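PDB 1UV4: arabinan-endo 1,5-alpha-l-arabinase from Bacillus subtilis, which cleaves internal alpha-1,5-L-arabinofuranosidic linkages in linear arabinan and branched sugar beet arabinan, using a bound calcium ion, and so helps to break down plant cell walls. Local coordinates for residues 60-65 with 89-94; 121-124 with 130-133; 228-233 with 288-293; 172-177 with 196-201. One frame throughout, in Å; residues are numbered along the deposited sequence.

Interaction 1. Residues 60-65 with 89-94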
loop_
_atom_site.group_PDB
_atom_site.type_symbol
_atom_site.label_atom_id
_atom_site.label_comp_id
_atom_site.label_asym_id
_atom_site.label_seq_id
_atom_site.Cartn_x
_atom_site.Cartn_y
_atom_site.Cartn_z
ATOM N N SER A 60 -3.894 -8.927 -20.859
ATOM C CA SER A 60 -5.065 -9.689 -21.295
ATOM C C SER A 60 -5.672 -10.563 -20.206
ATOM O O SER A 60 -6.894 -10.762 -20.180
ATOM C CB SER A 60 -4.762 -10.537 -22.522
ATOM O OG SER A 60 -3.818 -11.534 -22.232
ATOM N N TRP A 61 -4.873 -11.054 -19.261
ATOM C CA TRP A 61 -5.416 -12.009 -18.277
ATOM C C TRP A 61 -6.317 -11.369 -17.241
ATOM O O TRP A 61 -7.118 -12.038 -16.584
ATOM C CB TRP A 61 -4.282 -12.789 -17.568
ATOM C CG TRP A 61 -3.320 -12.003 -16.726
ATOM C CD1 TRP A 61 -2.035 -11.626 -17.111
ATOM C CD2 TRP A 61 -3.445 -11.654 -15.359
ATOM N NE1 TRP A 61 -1.415 -11.001 -16.062
ATOM C CE2 TRP A 61 -2.243 -10.998 -14.978
ATOM C CE3 TRP A 61 -4.467 -11.767 -14.418
ATOM C CZ2 TRP A 61 -2.065 -10.453 -13.723
ATOM C CZ3 TRP A 61 -4.265 -11.241 -13.140
ATOM C CH2 TRP A 61 -3.085 -10.594 -12.818
ATOM N N TRP A 62 -6.215 -10.054 -17.092
ATOM C CA TRP A 62 -6.986 -9.346 -16.040
ATOM C C TRP A 62 -8.476 -9.586 -16.185
ATOM O O TRP A 62 -9.148 -9.787 -15.189
ATOM C CB TRP A 62 -6.715 -7.855 -16.110
ATOM C CG TRP A 62 -5.351 -7.425 -15.735
ATOM C CD1 TRP A 62 -4.379 -8.130 -15.072
ATOM C CD2 TRP A 62 -4.792 -6.150 -16.010
ATOM N NE1 TRP A 62 -3.260 -7.342 -14.894
ATOM C CE2 TRP A 62 -3.493 -6.115 -15.448
ATOM C CE3 TRP A 62 -5.278 -4.997 -16.624
ATOM C CZ2 TRP A 62 -2.671 -4.994 -15.528
ATOM C CZ3 TRP A 62 -4.462 -3.886 -16.696
ATOM C CH2 TRP A 62 -3.157 -3.911 -16.184
ATOM N N SER A 63 -8.982 -9.652 -17.420
ATOM C CA SER A 63 -10.433 -9.803 -17.604
ATOM C C SER A 63 -10.966 -11.192 -17.205
ATOM O O SER A 63 -12.173 -11.378 -17.020
ATOM C CB SER A 63 -10.843 -9.434 -19.048
ATOM O OG SER A 63 -10.368 -10.370 -19.951
ATOM N N ASN A 64 -10.071 -12.166 -17.071
ATOM C CA ASN A 64 -10.446 -13.504 -16.634
ATOM C C ASN A 64 -10.820 -13.552 -15.167
ATOM O O ASN A 64 -11.475 -14.502 -14.734
ATOM C CB ASN A 64 -9.311 -14.515 -16.841
ATOM C CG ASN A 64 -8.892 -14.632 -18.301
ATOM O OD1 ASN A 64 -9.682 -14.339 -19.211
ATOM N ND2 ASN A 64 -7.667 -15.091 -18.529
ATOM N N TYR A 65 -10.332 -12.586 -14.401
ATOM C CA TYR A 65 -10.560 -12.530 -12.945
ATOM C C TYR A 65 -11.403 -11.339 -12.520
ATOM O O TYR A 65 -12.172 -11.414 -11.543
ATOM C CB TYR A 65 -9.227 -12.563 -12.177
ATOM C CG TYR A 65 -8.464 -13.814 -12.430
ATOM C CD1 TYR A 65 -8.930 -15.032 -11.997
ATOM C CD2 TYR A 65 -7.303 -13.796 -13.199
ATOM C CE1 TYR A 65 -8.251 -16.197 -12.266
ATOM C CE2 TYR A 65 -6.610 -14.944 -13.462
ATOM C CZ TYR A 65 -7.110 -16.144 -13.019
ATOM O OH TYR A 65 -6.408 -17.261 -13.268
ATOM N N TYR A 89 0.404 -4.881 -7.752
ATOM C CA TYR A 89 -0.570 -3.832 -8.069
ATOM C C TYR A 89 -1.971 -4.457 -8.034
ATOM O O TYR A 89 -2.108 -5.678 -8.062
ATOM C CB TYR A 89 -0.248 -3.190 -9.432
ATOM C CG TYR A 89 -0.331 -4.200 -10.525
ATOM C CD1 TYR A 89 0.758 -4.994 -10.856
ATOM C CD2 TYR A 89 -1.522 -4.437 -11.186
ATOM C CE1 TYR A 89 0.661 -5.970 -11.808
ATOM C CE2 TYR A 89 -1.636 -5.378 -12.113
ATOM C CZ TYR A 89 -0.545 -6.174 -12.450
ATOM O OH TYR A 89 -0.664 -7.158 -13.428
ATOM N N SER A 90 -2.998 -3.610 -8.095
ATOM C CA SER A 90 -4.381 -4.053 -7.925
ATOM C C SER A 90 -5.180 -3.801 -9.199
ATOM O O SER A 90 -5.070 -2.731 -9.827
ATOM C CB SER A 90 -5.107 -3.296 -6.787
ATOM O OG SER A 90 -4.273 -3.096 -5.679
ATOM N N VAL A 91 -5.989 -4.793 -9.595
ATOM C CA VAL A 91 -6.931 -4.664 -10.685
ATOM C C VAL A 91 -8.337 -4.797 -10.074
ATOM O O VAL A 91 -8.616 -5.793 -9.459
ATOM C CB VAL A 91 -6.716 -5.824 -11.690
ATOM C CG1 VAL A 91 -7.719 -5.747 -12.800
ATOM C CG2 VAL A 91 -5.285 -5.844 -12.192
ATOM N N SER A 92 -9.192 -3.800 -10.231
ATOM C CA SER A 92 -10.483 -3.861 -9.540
ATOM C C SER A 92 -11.431 -2.873 -10.164
ATOM O O SER A 92 -11.166 -2.297 -11.218
ATOM C CB SER A 92 -10.206 -3.548 -8.062
ATOM O OG SER A 92 -11.354 -3.706 -7.250
ATOM N N SER A 93 -12.622 -2.742 -9.565
ATOM C CA SER A 93 -13.582 -1.684 -9.907
ATOM C C SER A 93 -14.124 -1.089 -8.609
ATOM O O SER A 93 -14.202 -1.767 -7.597
ATOM C CB SER A 93 -14.718 -2.201 -10.784
ATOM O OG SER A 93 -15.453 -3.200 -10.157
ATOM N N PHE A 94 -14.360 0.203 -8.641
ATOM C CA PHE A 94 -14.718 0.946 -7.436
ATOM C C PHE A 94 -15.835 0.282 -6.620
ATOM O O PHE A 94 -16.946 0.063 -7.141
ATOM C CB PHE A 94 -15.138 2.358 -7.796
ATOM C CG PHE A 94 -14.075 3.164 -8.551
ATOM C CD1 PHE A 94 -12.769 3.262 -8.092
ATOM C CD2 PHE A 94 -14.416 3.835 -9.727
ATOM C CE1 PHE A 94 -11.827 3.987 -8.790
ATOM C CE2 PHE A 94 -13.451 4.561 -10.437
ATOM C CZ PHE A 94 -12.163 4.626 -9.957
#
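Trp61 and Trp62, in the loop between two blades of the five-bladed beta-propeller, reach Tyr89 and Val91 on strand 84-91 of the following blade. Trp61 comes first and gives the smaller share: CZ2 of its indole lies 3.6 Å from Tyr89 OH, while its NE1 is turned elsewhere, to Asp116 of strand 115-123 in the same blade as Tyr89. One face of the Trp61 ring also receives CD1 of Trp62, so the two neighbouring indoles are packed directly on each other. Trp62 carries the rest. With CG beside the backbone N and anti to the carbonyl carbon (chi1 -68°), its indole extends toward the strand and uses its rim and a face at once. The rim is polar: NE1 donates to Tyr89 OH at 3.0 Å, the acceptor staying close to the indole plane. Further along the same rim, Trp62 CZ2 packs at 3.6 Å from Tyr89 CE2, the ring planes inclined at 61°. Phe55 and Tyr69 meet Trp62 edge-to-face and enlarge the aromatic cluster. The face makes a CH-pi contact: Val91 CG2 sits 3.6 Å from the centroid of the Trp62 five-membered ring, only 5° from its normal.

Interaction 2. Residues 121-124 with 130-133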
loop_
_atom_site.group_PDB
_atom_site.type_symbol
_atom_site.label_atom_id
_atom_site.label_comp_id
_atom_site.label_asym_id
_atom_site.label_seq_id
_atom_site.Cartn_x
_atom_site.Cartn_y
_atom_site.Cartn_z
ATOM N N ILE A 121 -3.000 -13.177 -6.266
ATOM C CA ILE A 121 -4.174 -13.659 -5.541
ATOM C C ILE A 121 -5.349 -12.843 -6.009
ATOM O O ILE A 121 -5.208 -11.649 -6.354
ATOM C CB ILE A 121 -3.931 -13.546 -4.009
ATOM C CG1 ILE A 121 -5.010 -14.276 -3.197
ATOM C CG2 ILE A 121 -3.754 -12.092 -3.595
ATOM C CD1 ILE A 121 -4.650 -14.494 -1.794
ATOM N N ARG A 122 -6.526 -13.448 -5.997
ATOM C CA ARG A 122 -7.748 -12.735 -6.369
ATOM C C ARG A 122 -8.828 -12.918 -5.272
ATOM O O ARG A 122 -8.702 -13.748 -4.334
ATOM C CB ARG A 122 -8.204 -13.101 -7.780
ATOM C CG ARG A 122 -8.423 -14.559 -8.039
ATOM C CD ARG A 122 -9.575 -15.161 -7.362
ATOM N NE ARG A 122 -9.839 -16.462 -8.004
ATOM C CZ ARG A 122 -10.647 -16.675 -9.034
ATOM N NH1 ARG A 122 -11.376 -15.699 -9.560
ATOM N NH2 ARG A 122 -10.753 -17.909 -9.508
ATOM N N SER A 123 -9.881 -12.129 -5.422
ATOM C CA SER A 123 -11.060 -12.233 -4.594
ATOM C C SER A 123 -12.339 -12.153 -5.459
ATOM O O SER A 123 -12.310 -11.583 -6.552
ATOM C CB SER A 123 -11.110 -11.110 -3.542
ATOM O OG SER A 123 -11.038 -9.824 -4.144
ATOM N N THR A 124 -13.436 -12.761 -4.993
ATOM C CA THR A 124 -14.742 -12.633 -5.607
ATOM C C THR A 124 -15.751 -12.277 -4.555
ATOM O O THR A 124 -15.416 -12.183 -3.383
ATOM C CB THR A 124 -15.207 -13.970 -6.277
ATOM O OG1 THR A 124 -15.478 -14.975 -5.277
ATOM C CG2 THR A 124 -14.144 -14.558 -7.231
ATOM N N ASN A 130 -11.012 -8.368 0.139
ATOM C CA ASN A 130 -10.808 -7.722 -1.163
ATOM C C ASN A 130 -9.323 -7.763 -1.490
ATOM O O ASN A 130 -8.489 -7.246 -0.748
ATOM C CB ASN A 130 -11.301 -6.279 -1.120
ATOM C CG ASN A 130 -11.328 -5.624 -2.478
ATOM O OD1 ASN A 130 -11.219 -6.280 -3.512
ATOM N ND2 ASN A 130 -11.609 -4.299 -2.496
ATOM N N ALA A 131 -9.001 -8.382 -2.622
ATOM C CA ALA A 131 -7.611 -8.524 -3.065
ATOM C C ALA A 131 -7.108 -7.282 -3.794
ATOM O O ALA A 131 -6.913 -7.272 -5.011
ATOM C CB ALA A 131 -7.440 -9.752 -3.988
ATOM N N ILE A 132 -6.909 -6.250 -2.983
ATOM C CA ILE A 132 -6.259 -5.028 -3.388
ATOM C C ILE A 132 -5.275 -4.564 -2.314
ATOM O O ILE A 132 -5.209 -5.079 -1.204
ATOM C CB ILE A 132 -7.287 -3.908 -3.728
ATOM C CG1 ILE A 132 -7.957 -3.355 -2.483
ATOM C CG2 ILE A 132 -8.317 -4.393 -4.731
ATOM C CD1 ILE A 132 -8.782 -2.136 -2.703
ATOM N N ASP A 133 -4.516 -3.548 -2.672
ATOM C CA ASP A 133 -3.611 -2.858 -1.763
ATOM C C ASP A 133 -2.455 -3.737 -1.259
ATOM O O ASP A 133 -2.231 -3.869 -0.052
ATOM C CB ASP A 133 -4.298 -2.207 -0.568
ATOM C CG ASP A 133 -5.293 -1.168 -0.948
ATOM O OD1 ASP A 133 -5.425 -0.736 -2.125
ATOM O OD2 ASP A 133 -6.042 -0.705 -0.045
#
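A side-chain hydroxyl, Ser123 OG, takes the backbone N-H of Ala131, so strand 115-123 grips the loop that follows it without any backbone-to-backbone bond between 121-124 and 130-133. The bond is nearly straight, 2.9 Å from Ala131 N to Ser123 OG with an angle of 169° at the hydrogen. Ser123 OG reaches the amide with chi1 at 56°, between its own backbone N and carbonyl carbon. The same oxygen also bonds the carbonyl O of Asn97, which leaves this buried hydroxyl held by two backbone groups.

Around that bond the methyl of Ala131 does the packing. Ala131 CB lies 3.7 Å from the carbonyl carbon of Arg122 and 3.8 Å from Ile121 O, so it rests against the main chain of the strand as well as against the serine. Ala131 is also the centre of an inverse gamma turn, closed by a weak bond from Ile132 N to Asn130 O. Asn130 bends back toward Ser123, but its OD1 is bonded by Ser99. The loop carries Asn130 to Asp133, assigned to substrate binding by similarity; Asp133 touches the probable proton donor Glu185 and is inferred to tune it, placing this contact beside the probable active site of a family 43 propeller.

Interaction 3. Residues 228-233 with 288-293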
loop_
_atom_site.group_PDB
_atom_site.type_symbol
_atom_site.label_atom_id
_atom_site.label_comp_id
_atom_site.label_asym_id
_atom_site.label_seq_id
_atom_site.Cartn_x
_atom_site.Cartn_y
_atom_site.Cartn_z
ATOM N N LEU A 228 -0.786 -5.579 18.413
ATOM C CA LEU A 228 -1.374 -4.873 19.550
ATOM C C LEU A 228 -0.999 -3.398 19.471
ATOM O O LEU A 228 0.146 -3.074 19.131
ATOM C CB LEU A 228 -0.857 -5.451 20.878
ATOM C CG LEU A 228 -1.091 -6.934 21.082
ATOM C CD1 LEU A 228 -0.589 -7.297 22.474
ATOM C CD2 LEU A 228 -2.553 -7.347 20.889
ATOM N N ASP A 229 -1.950 -2.518 19.755
ATOM C CA ASP A 229 -1.653 -1.103 19.836
ATOM C C ASP A 229 -1.054 -0.703 21.190
ATOM O O ASP A 229 -0.826 -1.560 22.044
ATOM C CB ASP A 229 -2.871 -0.255 19.417
ATOM C CG ASP A 229 -4.015 -0.297 20.367
ATOM O OD1 ASP A 229 -3.848 -0.559 21.588
ATOM O OD2 ASP A 229 -5.159 0.082 20.015
ATOM N N LYS A 230 -0.748 0.584 21.375
ATOM C CA LYS A 230 -0.073 1.024 22.608
ATOM C C LYS A 230 -0.892 0.750 23.866
ATOM O O LYS A 230 -0.337 0.571 24.955
ATOM C CB LYS A 230 0.279 2.495 22.578
ATOM C CG LYS A 230 1.384 2.874 21.648
ATOM C CD LYS A 230 1.791 4.293 21.896
ATOM C CE LYS A 230 2.752 4.731 20.863
ATOM N NZ LYS A 230 3.015 6.187 20.865
ATOM N N SER A 231 -2.207 0.718 23.719
ATOM C CA SER A 231 -3.111 0.403 24.834
ATOM C C SER A 231 -3.262 -1.096 25.088
ATOM O O SER A 231 -3.911 -1.481 26.040
ATOM C CB SER A 231 -4.496 1.015 24.581
ATOM O OG SER A 231 -5.280 0.213 23.711
ATOM N N GLY A 232 -2.703 -1.933 24.221
ATOM C CA GLY A 232 -2.840 -3.385 24.321
ATOM C C GLY A 232 -3.972 -4.030 23.513
ATOM O O GLY A 232 -4.159 -5.250 23.582
ATOM N N LYS A 233 -4.693 -3.228 22.735
ATOM C CA LYS A 233 -5.824 -3.700 21.974
ATOM C C LYS A 233 -5.372 -4.265 20.624
ATOM O O LYS A 233 -4.562 -3.695 19.878
ATOM C CB LYS A 233 -6.843 -2.582 21.783
ATOM C CG LYS A 233 -8.108 -3.074 21.139
ATOM C CD LYS A 233 -9.261 -2.196 21.374
ATOM C CE LYS A 233 -10.432 -2.657 20.528
ATOM N NZ LYS A 233 -11.759 -2.333 21.103
ATOM N N SER A 288 11.343 4.782 20.218
ATOM C CA SER A 288 10.439 4.626 21.379
ATOM C C SER A 288 9.796 3.212 21.644
ATOM O O SER A 288 9.191 2.952 22.696
ATOM C CB SER A 288 9.313 5.626 21.220
ATOM O OG SER A 288 8.425 5.201 20.202
ATOM N N GLY A 289 9.955 2.301 20.704
ATOM C CA GLY A 289 9.305 0.996 20.773
ATOM C C GLY A 289 8.161 1.006 19.787
ATOM O O GLY A 289 7.540 -0.026 19.502
ATOM N N TRP A 290 7.890 2.186 19.256
ATOM C CA TRP A 290 6.770 2.404 18.361
ATOM C C TRP A 290 7.176 3.397 17.278
ATOM O O TRP A 290 8.078 4.189 17.483
ATOM C CB TRP A 290 5.599 2.975 19.162
ATOM C CG TRP A 290 5.108 2.093 20.226
ATOM C CD1 TRP A 290 5.457 2.135 21.540
ATOM C CD2 TRP A 290 4.197 0.979 20.096
ATOM N NE1 TRP A 290 4.829 1.149 22.248
ATOM C CE2 TRP A 290 4.023 0.434 21.389
ATOM C CE3 TRP A 290 3.458 0.433 19.023
ATOM C CZ2 TRP A 290 3.174 -0.638 21.653
ATOM C CZ3 TRP A 290 2.611 -0.639 19.288
ATOM C CH2 TRP A 290 2.484 -1.165 20.579
ATOM N N PRO A 291 6.500 3.394 16.138
ATOM C CA PRO A 291 6.790 4.377 15.105
ATOM C C PRO A 291 6.379 5.764 15.542
ATOM O O PRO A 291 5.347 5.947 16.219
ATOM C CB PRO A 291 5.904 3.955 13.918
ATOM C CG PRO A 291 4.800 3.154 14.553
ATOM C CD PRO A 291 5.388 2.508 15.742
ATOM N N SER A 292 7.170 6.744 15.107
ATOM C CA SER A 292 6.905 8.153 15.369
ATOM C C SER A 292 7.426 9.016 14.249
ATOM O O SER A 292 8.462 8.711 13.662
ATOM C CB SER A 292 7.615 8.568 16.653
ATOM O OG SER A 292 7.360 9.916 16.926
ATOM N N TYR A 293 6.751 10.126 13.993
ATOM C CA TYR A 293 7.340 11.213 13.245
ATOM C C TYR A 293 8.408 11.897 14.109
ATOM O O TYR A 293 8.654 11.572 15.291
ATOM C CB TYR A 293 6.278 12.227 12.830
ATOM C CG TYR A 293 5.277 11.766 11.793
ATOM C CD1 TYR A 293 5.644 10.983 10.701
ATOM C CD2 TYR A 293 3.950 12.142 11.876
ATOM C CE1 TYR A 293 4.695 10.588 9.746
ATOM C CE2 TYR A 293 3.013 11.765 10.946
ATOM C CZ TYR A 293 3.380 10.991 9.862
ATOM O OH TYR A 293 2.397 10.626 8.927
ATOM O OXT TYR A 293 9.079 12.792 13.577
HETATM O O HOH W 1 4.979 6.807 18.886
HETATM O O HOH W 2 6.157 6.406 20.666
#
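The indole of Trp290 lies against the aliphatic chain of Lys230 on one face and meets the carbonyl O of Leu228 at its edge. Lys230 CG stands over the ring system, 3.7 Å from the centroid of the five-membered ring and 15° from its normal, in a CH-pi contact. Two carbons on, CE comes down again at 3.6 Å from Trp290 CG. The lysine is extended beyond CG (chi2 -170°), which lays it along the indole, the two side chains running antiparallel, each heading for the other's backbone. At the far rim, Leu228 O lies near the ring plane, 3.3 Å from Trp290 CH2.

Because the lysine chain runs the length of the ring, its ammonium passes beyond it. Two water sites lie there, too close together to be filled at once and so probably alternatives. When the first is occupied, Lys230 NZ can donate to it at 2.9 Å and the water to Pro291 O; the second would instead link NZ with Ser288 OG. Ser288 OG also accepts from Trp290 N, forming an ST turn that ends at the tryptophan.

On the other side, residues 229-232 form a type I beta turn, closed by Gly232 N to Asp229 O. Asp229 OD1 reinforces the loop, accepting from Ser231 OG at 2.7 Å on the syn side and from Lys233 N, just beyond the turn, from above the carboxylate plane.

Lys230 and Pro291 both touch Tyr217, and Trp290 packs on Arg219. The C-terminal tail after strand 276-283 is thus laid against strand 212-220 and the loop leading from it to strand 241-244, at the outside of the propeller.

Interaction 4. Residues 172-177 with 196-201. With EDO (1,2-ethanediol), chain F.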
loop_
_atom_site.group_PDB
_atom_site.type_symbol
_atom_site.label_atom_id
_atom_site.label_comp_id
_atom_site.label_asym_id
_atom_site.label_seq_id
_atom_site.Cartn_x
_atom_site.Cartn_y
_atom_site.Cartn_z
ATOM N N TYR A 172 -3.625 -15.620 6.481
ATOM C CA TYR A 172 -3.777 -15.174 7.864
ATOM C C TYR A 172 -4.509 -13.830 7.879
ATOM O O TYR A 172 -4.467 -13.064 6.912
ATOM C CB TYR A 172 -2.407 -14.993 8.529
ATOM C CG TYR A 172 -1.582 -16.258 8.630
ATOM C CD1 TYR A 172 -1.670 -17.080 9.728
ATOM C CD2 TYR A 172 -0.707 -16.630 7.624
ATOM C CE1 TYR A 172 -0.897 -18.252 9.826
ATOM C CE2 TYR A 172 0.058 -17.787 7.725
ATOM C CZ TYR A 172 -0.042 -18.583 8.825
ATOM O OH TYR A 172 0.716 -19.750 8.943
ATOM N N SER A 173 -5.227 -13.617 8.967
ATOM C CA SER A 173 -5.913 -12.353 9.254
ATOM C C SER A 173 -5.132 -11.562 10.274
ATOM O O SER A 173 -4.803 -12.065 11.324
ATOM C CB SER A 173 -7.310 -12.628 9.786
ATOM O OG SER A 173 -8.058 -13.327 8.821
ATOM N N ILE A 174 -4.820 -10.300 9.950
ATOM C CA ILE A 174 -3.977 -9.490 10.851
ATOM C C ILE A 174 -4.535 -8.138 11.293
ATOM O O ILE A 174 -4.043 -7.573 12.276
ATOM C CB ILE A 174 -2.534 -9.318 10.289
ATOM C CG1 ILE A 174 -2.509 -8.636 8.941
ATOM C CG2 ILE A 174 -1.807 -10.667 10.269
ATOM C CD1 ILE A 174 -1.093 -8.288 8.466
ATOM N N ALA A 175 -5.584 -7.624 10.629
ATOM C CA ALA A 175 -6.275 -6.430 11.131
ATOM C C ALA A 175 -7.671 -6.392 10.592
ATOM O O ALA A 175 -7.918 -6.809 9.471
ATOM C CB ALA A 175 -5.531 -5.090 10.802
ATOM N N ALA A 176 -8.596 -5.937 11.432
ATOM C CA ALA A 176 -10.016 -5.849 11.042
ATOM C C ALA A 176 -10.679 -4.726 11.833
ATOM O O ALA A 176 -10.222 -4.341 12.904
ATOM C CB ALA A 176 -10.690 -7.180 11.349
ATOM N N ARG A 177 -11.817 -4.229 11.340
ATOM C CA ARG A 177 -12.651 -3.311 12.096
ATOM C C ARG A 177 -14.088 -3.814 12.099
ATOM O O ARG A 177 -14.953 -3.235 11.467
ATOM C CB ARG A 177 -12.596 -1.897 11.568
ATOM C CG ARG A 177 -11.189 -1.283 11.573
ATOM C CD ARG A 177 -11.226 0.137 11.120
ATOM N NE ARG A 177 -11.700 1.045 12.135
ATOM C CZ ARG A 177 -12.117 2.276 11.898
ATOM N NH1 ARG A 177 -12.169 2.744 10.651
ATOM N NH2 ARG A 177 -12.508 3.045 12.905
ATOM N N TYR A 196 7.511 -6.946 14.648
ATOM C CA TYR A 196 6.760 -6.648 13.433
ATOM C C TYR A 196 5.822 -5.487 13.705
ATOM O O TYR A 196 5.136 -5.445 14.722
ATOM C CB TYR A 196 6.003 -7.880 12.948
ATOM C CG TYR A 196 6.957 -8.982 12.527
ATOM C CD1 TYR A 196 7.551 -8.990 11.271
ATOM C CD2 TYR A 196 7.276 -10.007 13.398
ATOM C CE1 TYR A 196 8.428 -9.994 10.867
ATOM C CE2 TYR A 196 8.156 -11.015 13.017
ATOM C CZ TYR A 196 8.729 -11.017 11.742
ATOM O OH TYR A 196 9.591 -12.031 11.365
ATOM N N TYR A 197 5.820 -4.517 12.800
ATOM C CA TYR A 197 4.917 -3.374 12.862
ATOM C C TYR A 197 3.999 -3.350 11.676
ATOM O O TYR A 197 4.471 -3.470 10.538
ATOM C CB TYR A 197 5.680 -2.043 12.917
ATOM C CG TYR A 197 6.489 -1.876 14.181
ATOM C CD1 TYR A 197 5.935 -1.313 15.344
ATOM C CD2 TYR A 197 7.811 -2.321 14.236
ATOM C CE1 TYR A 197 6.678 -1.199 16.509
ATOM C CE2 TYR A 197 8.572 -2.219 15.435
ATOM C CZ TYR A 197 8.007 -1.647 16.556
ATOM O OH TYR A 197 8.737 -1.524 17.720
ATOM N N LEU A 198 2.713 -3.204 11.936
ATOM C CA LEU A 198 1.681 -3.065 10.907
ATOM C C LEU A 198 1.069 -1.668 11.006
ATOM O O LEU A 198 0.619 -1.265 12.071
ATOM C CB LEU A 198 0.599 -4.082 11.096
ATOM C CG LEU A 198 -0.584 -3.982 10.136
ATOM C CD1 LEU A 198 -0.201 -4.251 8.688
ATOM C CD2 LEU A 198 -1.664 -4.975 10.570
ATOM N N MET A 199 1.089 -0.910 9.926
ATOM C CA MET A 199 0.299 0.293 9.799
ATOM C C MET A 199 -0.818 0.051 8.790
ATOM O O MET A 199 -0.622 -0.643 7.804
ATOM C CB MET A 199 1.126 1.460 9.299
ATOM C CG MET A 199 2.284 1.787 10.109
ATOM S SD MET A 199 3.069 3.331 9.482
ATOM C CE MET A 199 4.363 3.562 10.647
ATOM N N VAL A 200 -2.000 0.592 9.071
ATOM C CA VAL A 200 -3.118 0.534 8.149
ATOM C C VAL A 200 -3.717 1.940 8.036
ATOM O O VAL A 200 -3.474 2.808 8.866
ATOM C CB VAL A 200 -4.204 -0.470 8.596
ATOM C CG1 VAL A 200 -3.632 -1.827 8.740
ATOM C CG2 VAL A 200 -4.851 -0.037 9.898
ATOM N N SER A 201 -4.423 2.193 6.940
ATOM C CA SER A 201 -5.288 3.355 6.839
ATOM C C SER A 201 -6.677 2.998 7.374
ATOM O O SER A 201 -7.255 2.017 6.932
ATOM C CB SER A 201 -5.372 3.790 5.380
ATOM O OG SER A 201 -4.104 4.187 4.907
HETATM C C1 EDO F . -8.003 -16.460 7.127
HETATM O O1 EDO F . -7.579 -16.005 8.397
HETATM C C2 EDO F . -8.085 -15.290 6.179
HETATM O O2 EDO F . -9.434 -14.941 5.994
#
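Leu198, on strand 195-203, points into the interface between two adjoining propeller blades and meets Ile174 and Ala175, which form a classic beta bulge opposite Ile155 in the neighbouring sheet. The short strands 172-175 and 196-201 pass 9.0 Å apart with their directions at 69°, as sheets stacked face to face rather than bonded edge to edge. From its CB, directed at the bulge, the leucine runs to CG, anti to the backbone N (chi1 176°); this carries the fork across the gap, and the two methyls do the touching. CD1 meets the end of the isoleucine, lying 4.1 Å from Ile174 CD1. CD2 has the wider set of neighbours: Ala175 CB at 3.9 Å, Ile174 O at 3.9 Å and Ile174 CD1 at 4.0 Å. By turning two successive residues toward the same blade, the bulge presents both Ile174 and Ala175 to one leucine. The side chains that meet are all apolar and buried, and Ile155 touches Ile174, Ala175 and Val200. On strand 170-175, directed away from Leu198, Ser173 OG shares a hydrogen bond with an ethanediol, probably from the crystallisation liquor. Two residues on from Leu198, on the same side of its strand, Val200 CG1 lies 4.3 Å from Ala175 CB.

Overall arrangement
Interactions 1 and 2 both tie a loop to one blade, that of strands 74-81 to 115-123, and are joined where Ser90 OG probably bonds Asp133 N, 3.1 Å away. Both are buried and each centres on one N-H to hydroxyl bond, set in an aromatic cluster in the first and beside the substrate loop in the second. Interactions 3 and 4 share the blade that holds strands 195-203 and 212-220, and Tyr197 OH meets Gly289 O there at 2.6 Å. Interaction 4 is the apolar interior between blades, whereas interaction 3, about 36 Å from interaction 1 between centres, is a partly exposed contact where CH-pi packing and water replace direct polar bonds.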